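Local atomic coordinates of oligoribonuclease (Colwellia psychrerythraea, PDB entry 6A4E), a protein that probably degrades short RNA oligonucleotides as an exonuclease of the RNase H-like clan, and is captured here with two linked uridines bound. Residues 11-16 / 114-119; 25-30 / 157-162; 135-140 / 169-174. The protein carries 1 engineered substitution. All blocks are in the same frame, centred on the assembly; numbering follows the deposited sequence.

Contact 1: 11-16 / 114-119; sequences LDLEMT and RFINKY. With nucleotides of chain C.
Strand 11-15 runs at 76° to helix 114-119, with their axes 10.3 Å apart at closest approach and Leu13 and Phe115 the nearest pair by CA. Leu11, Leu13 and Met15 all point toward the helix, the alternation expected of a strand, while Asp12 between them points away. Leu11 and Ile116 meet tip to tip, CD2 of Leu11 lying 3.7 Å from CD1 of Ile116. Leu13 spends a single methyl on two neighbours: its CD2 touches CG1 of Ile116 at 3.6 Å and also rests against CB of Phe115. Met15 is the more elaborate case. Its CG, opposite the carbonyl carbon (chi1 -52°), stands directly over the centre of the Phe115 ring, 3.5 Å from the centroid and 7° off the normal, a CH-pi contact. Bends at chi2 and chi3 arch the thioether over the same face in a Met-aromatic contact, bringing CE down to 3.5 Å from CD1 of Phe115. The strand also serves the RNA, and Met15 touches both ring and ribose. Glu14 OE1 accepts a hydrogen bond from O3' of U2 of chain C at 2.7 Å, and that same O3' receives the backbone N of Met15 at 3.2 Å. An apolar strand-helix seam thus backs the site where Glu14 and the Met15 backbone hold O3', with Asp12 and Glu14 consistent with the acidic signature of DEDD exonucleases.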
loop_
_atom_site.group_PDB
_atom_site.type_symbol
_atom_site.label_atom_id
_atom_site.label_comp_id
_atom_site.label_asym_id
_atom_site.label_seq_id
_atom_site.Cartn_x
_atom_site.Cartn_y
_atom_site.Cartn_z
ATOM N N LEU A 11 -2.346 11.926 -4.605
ATOM C CA LEU A 11 -1.009 12.434 -4.903
ATOM C C LEU A 11 -0.201 11.461 -5.753
ATOM O O LEU A 11 -0.457 10.246 -5.772
ATOM C CB LEU A 11 -0.244 12.775 -3.618
ATOM C CG LEU A 11 0.150 11.700 -2.603
ATOM C CD1 LEU A 11 1.325 10.844 -3.067
ATOM C CD2 LEU A 11 0.497 12.356 -1.274
ATOM N N ASP A 12 0.769 12.013 -6.466
ATOM C CA ASP A 12 1.725 11.194 -7.182
ATOM C C ASP A 12 3.098 11.848 -7.019
ATOM O O ASP A 12 3.239 13.088 -7.044
ATOM C CB ASP A 12 1.329 11.028 -8.662
ATOM C CG ASP A 12 2.395 10.329 -9.477
ATOM O OD1 ASP A 12 2.450 9.070 -9.511
ATOM O OD2 ASP A 12 3.208 11.064 -10.077
ATOM N N LEU A 13 4.092 10.991 -6.810
ATOM C CA LEU A 13 5.485 11.393 -6.660
ATOM C C LEU A 13 6.236 10.878 -7.881
ATOM O O LEU A 13 5.827 9.875 -8.484
ATOM C CB LEU A 13 6.075 10.820 -5.361
ATOM C CG LEU A 13 6.245 11.730 -4.128
ATOM C CD1 LEU A 13 4.983 12.483 -3.804
ATOM C CD2 LEU A 13 6.702 10.919 -2.912
ATOM N N GLU A 14 7.295 11.569 -8.277
ATOM C CA GLU A 14 8.255 10.984 -9.209
ATOM C C GLU A 14 9.601 10.949 -8.497
ATOM O O GLU A 14 9.932 11.874 -7.752
ATOM C CB GLU A 14 8.326 11.764 -10.522
ATOM C CG GLU A 14 7.008 11.796 -11.309
ATOM C CD GLU A 14 6.469 10.401 -11.619
ATOM O OE1 GLU A 14 7.273 9.499 -11.943
ATOM O OE2 GLU A 14 5.239 10.197 -11.526
ATOM N N MET A 15 10.348 9.862 -8.699
ATOM C CA MET A 15 11.563 9.601 -7.941
ATOM C C MET A 15 12.709 9.277 -8.892
ATOM O O MET A 15 12.491 9.181 -10.105
ATOM C CB MET A 15 11.347 8.449 -6.953
ATOM C CG MET A 15 10.118 8.615 -6.058
ATOM S SD MET A 15 8.527 8.220 -6.872
ATOM C CE MET A 15 7.830 7.289 -5.511
ATOM N N THR A 16 13.915 9.098 -8.355
ATOM C CA THR A 16 15.076 8.812 -9.198
ATOM C C THR A 16 15.185 7.310 -9.412
ATOM O O THR A 16 16.000 6.830 -10.203
ATOM C CB THR A 16 16.400 9.357 -8.588
ATOM O OG1 THR A 16 16.658 8.714 -7.329
ATOM C CG2 THR A 16 16.328 10.888 -8.396
ATOM N N ARG A 114 6.376 5.208 0.908
ATOM C CA ARG A 114 7.733 4.932 1.408
ATOM C C ARG A 114 8.628 6.155 1.327
ATOM O O ARG A 114 9.457 6.385 2.200
ATOM C CB ARG A 114 8.396 3.817 0.623
ATOM C CG ARG A 114 7.625 2.514 0.608
ATOM C CD ARG A 114 8.212 1.600 -0.439
ATOM N NE ARG A 114 9.516 1.078 -0.036
ATOM C CZ ARG A 114 10.306 0.354 -0.831
ATOM N NH1 ARG A 114 9.946 0.092 -2.087
ATOM N NH2 ARG A 114 11.465 -0.101 -0.375
ATOM N N PHE A 115 8.457 6.940 0.267
ATOM C CA PHE A 115 9.295 8.108 0.053
ATOM C C PHE A 115 8.845 9.235 0.951
ATOM O O PHE A 115 9.652 10.044 1.418
ATOM C CB PHE A 115 9.271 8.541 -1.427
ATOM C CG PHE A 115 10.187 7.726 -2.296
ATOM C CD1 PHE A 115 9.795 6.479 -2.750
ATOM C CD2 PHE A 115 11.455 8.200 -2.642
ATOM C CE1 PHE A 115 10.642 5.722 -3.544
ATOM C CE2 PHE A 115 12.311 7.439 -3.436
ATOM C CZ PHE A 115 11.905 6.206 -3.882
ATOM N N ILE A 116 7.541 9.301 1.176
ATOM C CA ILE A 116 6.978 10.378 1.964
ATOM C C ILE A 116 7.299 10.127 3.418
ATOM O O ILE A 116 7.649 11.041 4.152
ATOM C CB ILE A 116 5.461 10.508 1.757
ATOM C CG1 ILE A 116 5.193 11.082 0.365
ATOM C CG2 ILE A 116 4.851 11.423 2.805
ATOM C CD1 ILE A 116 3.750 11.139 -0.001
ATOM N N ASN A 117 7.200 8.875 3.831
ATOM C CA ASN A 117 7.602 8.531 5.174
ATOM C C ASN A 117 9.061 8.922 5.471
ATOM O O ASN A 117 9.333 9.620 6.454
ATOM C CB ASN A 117 7.399 7.048 5.400
ATOM C CG ASN A 117 7.874 6.606 6.753
ATOM O OD1 ASN A 117 8.925 5.974 6.864
ATOM N ND2 ASN A 117 7.111 6.944 7.802
ATOM N N LYS A 118 9.987 8.490 4.616
ATOM C CA LYS A 118 11.402 8.778 4.821
ATOM C C LYS A 118 11.774 10.252 4.624
ATOM O O LYS A 118 12.513 10.820 5.415
ATOM C CB LYS A 118 12.256 7.910 3.893
ATOM C CG LYS A 118 13.688 8.358 3.888
ATOM C CD LYS A 118 14.633 7.301 3.415
ATOM C CE LYS A 118 16.043 7.888 3.346
ATOM N NZ LYS A 118 16.996 6.916 2.767
ATOM N N TYR A 119 11.252 10.869 3.570
ATOM C CA TYR A 119 11.683 12.211 3.186
ATOM C C TYR A 119 10.749 13.338 3.586
ATOM O O TYR A 119 11.160 14.497 3.584
ATOM C CB TYR A 119 11.903 12.266 1.675
ATOM C CG TYR A 119 13.067 11.402 1.247
ATOM C CD1 TYR A 119 14.382 11.753 1.610
ATOM C CD2 TYR A 119 12.875 10.237 0.493
ATOM C CE1 TYR A 119 15.475 10.970 1.237
ATOM C CE2 TYR A 119 13.961 9.446 0.120
ATOM C CZ TYR A 119 15.257 9.832 0.493
ATOM O OH TYR A 119 16.341 9.081 0.142
ATOM P P U C 2 4.803 5.802 -11.752
ATOM O OP1 U C 2 4.029 7.076 -11.595
ATOM O OP2 U C 2 4.701 5.010 -13.013
ATOM O "O5'" U C 2 6.346 6.110 -11.494
ATOM C "C5'" U C 2 6.816 6.478 -10.200
ATOM C "C4'" U C 2 8.302 6.244 -10.038
ATOM O "O4'" U C 2 8.590 4.826 -9.937
ATOM C "C3'" U C 2 9.195 6.715 -11.174
ATOM O "O3'" U C 2 9.414 8.113 -11.163
ATOM C "C2'" U C 2 10.461 5.887 -10.963
ATOM O "O2'" U C 2 11.284 6.440 -9.943
ATOM C "C1'" U C 2 9.881 4.565 -10.455
ATOM N N1 U C 2 9.788 3.539 -11.520
ATOM C C2 U C 2 10.973 2.933 -11.937
ATOM O O2 U C 2 12.070 3.211 -11.473
ATOM N N3 U C 2 10.822 1.987 -12.919
ATOM C C4 U C 2 9.634 1.599 -13.509
ATOM O O4 U C 2 9.652 0.733 -14.391
ATOM C C5 U C 2 8.465 2.275 -13.026
ATOM C C6 U C 2 8.573 3.198 -12.066
#

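Contact 2: 25-30 / 157-162; sequences ILEIAI and AHLALD
Glu27 reaches Ala160 at the start of helix 160-177 because its CG stands opposite its own backbone N (chi1 -158°) and the chain beyond stays extended, driving the carboxylate straight out from the strand. There OE2 of Glu27 accepts the N-H of Ala160 at 3.2 Å. The bond is fairly straight, 161° at the hydrogen, but arrives from above the carboxylate plane, 51° out of it. The same oxygen is also in a salt bridge with Arg74, so two donors grip it, and the partial positive charge of the helix start would probably add to its stability as an anion. Leu159 occupies the N-cap, and its backbone N is bonded at 3.1 Å to OD2 of Asp162, through the anti lone pair. Further along the strand, small side chains allow close approach: CB of Ala29 lies 3.8 Å from CB of Ala160 and 3.4 Å from the backbone N of Leu161, and the CA atoms of Ala29 and Leu161 are 5.2 Å apart. Leu26 and Glu27 both face Glu14, a classic beta bulge within the strand. Strand 25-33 lies between strands 8-15 and 39-47; its Ile28 and Ile30 point away from helix 160-177 and meet helix 82-94, so helices cover both faces of the sheet.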
loop_
_atom_site.group_PDB
_atom_site.type_symbol
_atom_site.label_atom_id
_atom_site.label_comp_id
_atom_site.label_asym_id
_atom_site.label_seq_id
_atom_site.Cartn_x
_atom_site.Cartn_y
_atom_site.Cartn_z
ATOM N N ILE A 25 13.214 12.248 -4.196
ATOM C CA ILE A 25 11.998 12.725 -4.835
ATOM C C ILE A 25 12.319 13.812 -5.842
ATOM O O ILE A 25 13.073 14.733 -5.542
ATOM C CB ILE A 25 10.992 13.292 -3.787
ATOM C CG1 ILE A 25 10.508 12.200 -2.835
ATOM C CG2 ILE A 25 9.821 14.013 -4.454
ATOM C CD1 ILE A 25 9.930 12.749 -1.570
ATOM N N LEU A 26 11.707 13.709 -7.021
ATOM C CA LEU A 26 11.860 14.686 -8.082
ATOM C C LEU A 26 10.600 15.511 -8.275
ATOM O O LEU A 26 10.671 16.652 -8.740
ATOM C CB LEU A 26 12.195 13.996 -9.401
ATOM C CG LEU A 26 13.411 13.083 -9.419
ATOM C CD1 LEU A 26 13.544 12.422 -10.783
ATOM C CD2 LEU A 26 14.635 13.916 -9.078
ATOM N N GLU A 27 9.442 14.939 -7.969
ATOM C CA GLU A 27 8.203 15.646 -8.265
ATOM C C GLU A 27 7.072 15.276 -7.314
ATOM O O GLU A 27 6.980 14.140 -6.865
ATOM C CB GLU A 27 7.774 15.371 -9.701
ATOM C CG GLU A 27 6.850 16.432 -10.263
ATOM C CD GLU A 27 6.317 16.072 -11.646
ATOM O OE1 GLU A 27 6.428 14.889 -12.047
ATOM O OE2 GLU A 27 5.780 16.977 -12.326
ATOM N N ILE A 28 6.215 16.252 -7.022
ATOM C CA ILE A 28 5.051 16.076 -6.155
ATOM C C ILE A 28 3.871 16.833 -6.737
ATOM O O ILE A 28 4.004 18.024 -7.028
ATOM C CB ILE A 28 5.253 16.625 -4.695
ATOM C CG1 ILE A 28 6.669 16.407 -4.182
ATOM C CG2 ILE A 28 4.229 16.006 -3.731
ATOM C CD1 ILE A 28 6.879 16.969 -2.789
ATOM N N ALA A 29 2.727 16.158 -6.878
ATOM C CA ALA A 29 1.463 16.832 -7.146
ATOM C C ALA A 29 0.378 16.299 -6.222
ATOM O O ALA A 29 0.392 15.119 -5.868
ATOM C CB ALA A 29 1.055 16.658 -8.586
ATOM N N ILE A 30 -0.562 17.174 -5.862
ATOM C CA ILE A 30 -1.668 16.844 -4.962
ATOM C C ILE A 30 -2.986 17.320 -5.545
ATOM O O ILE A 30 -3.101 18.484 -5.973
ATOM C CB ILE A 30 -1.515 17.504 -3.552
ATOM C CG1 ILE A 30 -0.109 17.303 -2.987
ATOM C CG2 ILE A 30 -2.569 16.980 -2.587
ATOM C CD1 ILE A 30 0.176 18.176 -1.801
ATOM N N ALA A 157 2.944 10.324 -20.207
ATOM C CA ALA A 157 3.440 11.032 -19.034
ATOM C C ALA A 157 3.892 12.446 -19.351
ATOM O O ALA A 157 4.675 12.672 -20.272
ATOM C CB ALA A 157 4.566 10.261 -18.395
ATOM N N HIS A 158 3.359 13.389 -18.578
ATOM C CA HIS A 158 3.857 14.763 -18.489
ATOM C C HIS A 158 4.128 15.046 -16.999
ATOM O O HIS A 158 5.088 14.522 -16.428
ATOM C CB HIS A 158 2.846 15.763 -19.095
ATOM C CG HIS A 158 3.385 17.160 -19.268
ATOM N ND1 HIS A 158 4.731 17.441 -19.309
ATOM C CD2 HIS A 158 2.738 18.346 -19.415
ATOM C CE1 HIS A 158 4.900 18.750 -19.463
ATOM N NE2 HIS A 158 3.710 19.317 -19.525
ATOM N N LEU A 159 3.279 15.852 -16.369
ATOM C CA LEU A 159 3.422 16.162 -14.944
ATOM C C LEU A 159 2.905 15.021 -14.054
ATOM O O LEU A 159 2.200 14.109 -14.505
ATOM C CB LEU A 159 2.683 17.467 -14.577
ATOM C CG LEU A 159 2.833 18.744 -15.430
ATOM C CD1 LEU A 159 1.694 19.737 -15.146
ATOM C CD2 LEU A 159 4.174 19.422 -15.215
ATOM N N ALA A 160 3.266 15.090 -12.780
ATOM C CA ALA A 160 2.745 14.178 -11.777
ATOM C C ALA A 160 1.262 14.465 -11.633
ATOM O O ALA A 160 0.463 13.587 -11.288
ATOM C CB ALA A 160 3.463 14.362 -10.472
ATOM N N LEU A 161 0.930 15.722 -11.902
ATOM C CA LEU A 161 -0.440 16.216 -11.980
ATOM C C LEU A 161 -1.308 15.349 -12.870
ATOM O O LEU A 161 -2.379 14.882 -12.469
ATOM C CB LEU A 161 -0.436 17.641 -12.515
ATOM C CG LEU A 161 -1.758 18.365 -12.372
ATOM C CD1 LEU A 161 -2.174 18.376 -10.897
ATOM C CD2 LEU A 161 -1.618 19.766 -12.943
ATOM N N ASP A 162 -0.826 15.140 -14.087
ATOM C CA ASP A 162 -1.516 14.312 -15.059
ATOM C C ASP A 162 -1.664 12.868 -14.597
ATOM O O ASP A 162 -2.661 12.204 -14.906
ATOM C CB ASP A 162 -0.774 14.346 -16.386
ATOM C CG ASP A 162 -0.798 15.713 -17.027
ATOM O OD1 ASP A 162 -1.914 16.235 -17.269
ATOM O OD2 ASP A 162 0.302 16.262 -17.285
#

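Contact 3: 135-140 / 169-174; sequences STIKEL and AELKVY. With nucleotides of chain C.
Tyr174 carries much of the packing against Ile137 and Lys138, and its side chain can be traced outward across helix 135-140, which its own helix crosses at 44°. CB lies 4.1 Å from CG2 of Ile137. That methyl then sits over one face of the ring, off-centre, in a CH-pi contact that comes nearest at CD2 of Tyr174, 3.5 Å away; the opposite face is covered by the backbone O of Glu170. CZ passes 3.9 Å from CA of Lys138, and the phenolic OH ends 3.2 Å from CB of Lys138. From there the OH donates to OE2 of Glu170 at 2.8 Å, using the anti lone pair. Glu170 meets it with CG opposite its backbone N (chi1 -175°) and an extended chain. On the syn side, 28° out of the carboxylate plane, the same OE2 receives NZ of Lys138 at 3.2 Å in a salt bridge, while OE1 pairs with Lys154. A phenylalanine at Tyr174 would probably leave OE2 of Glu170 with Lys138 alone of these two donors. Beside these polar bonds, CD1 of Ile137 touches CD1 of Leu171 at 3.5 Å. In this exonuclease fold helix 134-144 carries Ser135, whose OG binds OP1 of U1 of chain C, and Thr136 and Leu140, which meet the second subunit, while helix 160-177 packs against it.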
loop_
_atom_site.group_PDB
_atom_site.type_symbol
_atom_site.label_atom_id
_atom_site.label_comp_id
_atom_site.label_asym_id
_atom_site.label_seq_id
_atom_site.Cartn_x
_atom_site.Cartn_y
_atom_site.Cartn_z
ATOM N N SER A 135 -4.694 0.680 -7.933
ATOM C CA SER A 135 -4.170 -0.576 -8.501
ATOM C C SER A 135 -4.695 -1.836 -7.819
ATOM O O SER A 135 -4.631 -2.906 -8.405
ATOM C CB SER A 135 -2.653 -0.583 -8.446
ATOM O OG SER A 135 -2.136 0.658 -8.909
ATOM N N THR A 136 -5.190 -1.734 -6.583
ATOM C CA THR A 136 -5.843 -2.894 -5.933
ATOM C C THR A 136 -7.074 -3.295 -6.752
ATOM O O THR A 136 -7.339 -4.470 -7.005
ATOM C CB THR A 136 -6.305 -2.582 -4.475
ATOM O OG1 THR A 136 -5.186 -2.621 -3.588
ATOM C CG2 THR A 136 -7.361 -3.575 -3.988
ATOM N N ILE A 137 -7.831 -2.295 -7.177
ATOM C CA ILE A 137 -9.073 -2.561 -7.861
ATOM C C ILE A 137 -8.773 -3.030 -9.285
ATOM O O ILE A 137 -9.460 -3.914 -9.811
ATOM C CB ILE A 137 -9.972 -1.313 -7.854
ATOM C CG1 ILE A 137 -10.235 -0.857 -6.406
ATOM C CG2 ILE A 137 -11.295 -1.619 -8.535
ATOM C CD1 ILE A 137 -10.617 0.629 -6.295
ATOM N N LYS A 138 -7.736 -2.458 -9.898
ATOM C CA LYS A 138 -7.303 -2.920 -11.210
ATOM C C LYS A 138 -6.939 -4.399 -11.138
ATOM O O LYS A 138 -7.371 -5.197 -11.960
ATOM C CB LYS A 138 -6.124 -2.078 -11.737
ATOM C CG LYS A 138 -5.308 -2.839 -12.755
ATOM C CD LYS A 138 -4.491 -1.921 -13.654
ATOM C CE LYS A 138 -3.583 -1.015 -12.879
ATOM N NZ LYS A 138 -3.784 0.342 -13.443
ATOM N N GLU A 139 -6.203 -4.789 -10.109
ATOM C CA GLU A 139 -5.915 -6.217 -9.931
ATOM C C GLU A 139 -7.163 -7.075 -9.719
ATOM O O GLU A 139 -7.209 -8.235 -10.141
ATOM C CB GLU A 139 -4.930 -6.414 -8.769
ATOM C CG GLU A 139 -3.487 -6.032 -9.125
ATOM C CD GLU A 139 -2.867 -6.954 -10.182
ATOM O OE1 GLU A 139 -3.160 -8.177 -10.183
ATOM O OE2 GLU A 139 -2.090 -6.456 -11.029
ATOM N N LEU A 140 -8.199 -6.544 -9.083
ATOM C CA LEU A 140 -9.391 -7.382 -8.923
ATOM C C LEU A 140 -10.142 -7.458 -10.254
ATOM O O LEU A 140 -10.685 -8.512 -10.620
ATOM C CB LEU A 140 -10.315 -6.854 -7.807
ATOM C CG LEU A 140 -9.784 -6.848 -6.363
ATOM C CD1 LEU A 140 -10.608 -5.918 -5.520
ATOM C CD2 LEU A 140 -9.813 -8.227 -5.783
ATOM N N ALA A 169 -9.580 9.223 -12.820
ATOM C CA ALA A 169 -10.471 8.868 -13.915
ATOM C C ALA A 169 -10.641 7.372 -13.912
ATOM O O ALA A 169 -11.742 6.838 -14.111
ATOM C CB ALA A 169 -9.923 9.371 -15.255
ATOM N N GLU A 170 -9.549 6.684 -13.635
ATOM C CA GLU A 170 -9.596 5.224 -13.595
ATOM C C GLU A 170 -10.562 4.722 -12.535
ATOM O O GLU A 170 -11.413 3.866 -12.812
ATOM C CB GLU A 170 -8.213 4.643 -13.326
ATOM C CG GLU A 170 -8.196 3.141 -13.407
ATOM C CD GLU A 170 -6.867 2.595 -12.993
ATOM O OE1 GLU A 170 -5.933 3.417 -12.867
ATOM O OE2 GLU A 170 -6.745 1.365 -12.791
ATOM N N LEU A 171 -10.417 5.247 -11.315
ATOM C CA LEU A 171 -11.330 4.898 -10.234
ATOM C C LEU A 171 -12.790 5.247 -10.632
ATOM O O LEU A 171 -13.705 4.476 -10.348
ATOM C CB LEU A 171 -10.917 5.601 -8.921
ATOM C CG LEU A 171 -11.741 5.230 -7.671
ATOM C CD1 LEU A 171 -11.723 3.734 -7.378
ATOM C CD2 LEU A 171 -11.325 6.019 -6.441
ATOM N N LYS A 172 -12.985 6.389 -11.293
ATOM C CA LYS A 172 -14.320 6.811 -11.779
ATOM C C LYS A 172 -14.935 5.768 -12.725
ATOM O O LYS A 172 -16.137 5.459 -12.653
ATOM C CB LYS A 172 -14.234 8.159 -12.508
ATOM C CG LYS A 172 -15.365 9.127 -12.262
ATOM C CD LYS A 172 -15.100 10.466 -12.952
ATOM C CE LYS A 172 -14.114 11.340 -12.159
ATOM N NZ LYS A 172 -13.163 12.160 -13.012
ATOM N N VAL A 173 -14.103 5.228 -13.609
ATOM C CA VAL A 173 -14.538 4.149 -14.476
ATOM C C VAL A 173 -15.005 2.965 -13.630
ATOM O O VAL A 173 -16.087 2.432 -13.868
ATOM C CB VAL A 173 -13.411 3.721 -15.441
ATOM C CG1 VAL A 173 -13.648 2.334 -15.980
ATOM C CG2 VAL A 173 -13.284 4.738 -16.569
ATOM N N TYR A 174 -14.208 2.560 -12.638
ATOM C CA TYR A 174 -14.558 1.401 -11.783
ATOM C C TYR A 174 -15.852 1.576 -11.034
ATOM O O TYR A 174 -16.646 0.639 -10.927
ATOM C CB TYR A 174 -13.466 1.124 -10.753
ATOM C CG TYR A 174 -12.188 0.604 -11.379
ATOM C CD1 TYR A 174 -12.229 -0.254 -12.489
ATOM C CD2 TYR A 174 -10.947 0.973 -10.865
ATOM C CE1 TYR A 174 -11.060 -0.711 -13.072
ATOM C CE2 TYR A 174 -9.764 0.527 -11.436
ATOM C CZ TYR A 174 -9.822 -0.310 -12.539
ATOM O OH TYR A 174 -8.640 -0.738 -13.098
ATOM P P U C 1 0.529 0.607 -11.405
ATOM O OP1 U C 1 0.003 -0.183 -10.274
ATOM O OP2 U C 1 1.310 -0.130 -12.422
ATOM O "O5'" U C 1 1.437 1.727 -10.753
ATOM C "C5'" U C 1 2.670 2.140 -11.315
ATOM C "C4'" U C 1 3.615 2.532 -10.214
ATOM O "O4'" U C 1 4.216 1.334 -9.681
ATOM C "C3'" U C 1 4.789 3.427 -10.581
ATOM O "O3'" U C 1 4.422 4.804 -10.546
ATOM C "C2'" U C 1 5.857 3.058 -9.536
ATOM O "O2'" U C 1 5.706 3.822 -8.346
ATOM C "C1'" U C 1 5.512 1.603 -9.202
ATOM N N1 U C 1 6.430 0.593 -9.780
ATOM C C2 U C 1 7.072 -0.202 -8.849
ATOM O O2 U C 1 6.899 -0.055 -7.647
ATOM N N3 U C 1 7.901 -1.167 -9.371
ATOM C C4 U C 1 8.134 -1.404 -10.713
ATOM O O4 U C 1 8.909 -2.309 -11.031
ATOM C C5 U C 1 7.430 -0.546 -11.620
ATOM C C6 U C 1 6.605 0.396 -11.137
#

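In the fold
All three contacts are buried, but they differ in depth. Contacts 1 and 2 lie near the chain's centre, about 11 Å apart between centres, on neighbouring strands of one sheet; Glu14 N and O probably pair with Glu27 O and Leu26 N, and OD2 of Asp12 packs on Ala160. Contact 3 is more peripheral, centred about 15 Å out, and shares helix 160-177 with contact 2: one uses a later turn, the other the helix start. Chemistry follows place. The seam of contact 1 is apolar, contact 2 joins small residues to one carboxylate, and contact 3 mixes aliphatic packing with a salt bridge. Contacts 1 and 3 also reach nucleotides and the second subunit, whereas no other protein chain touches contact 2.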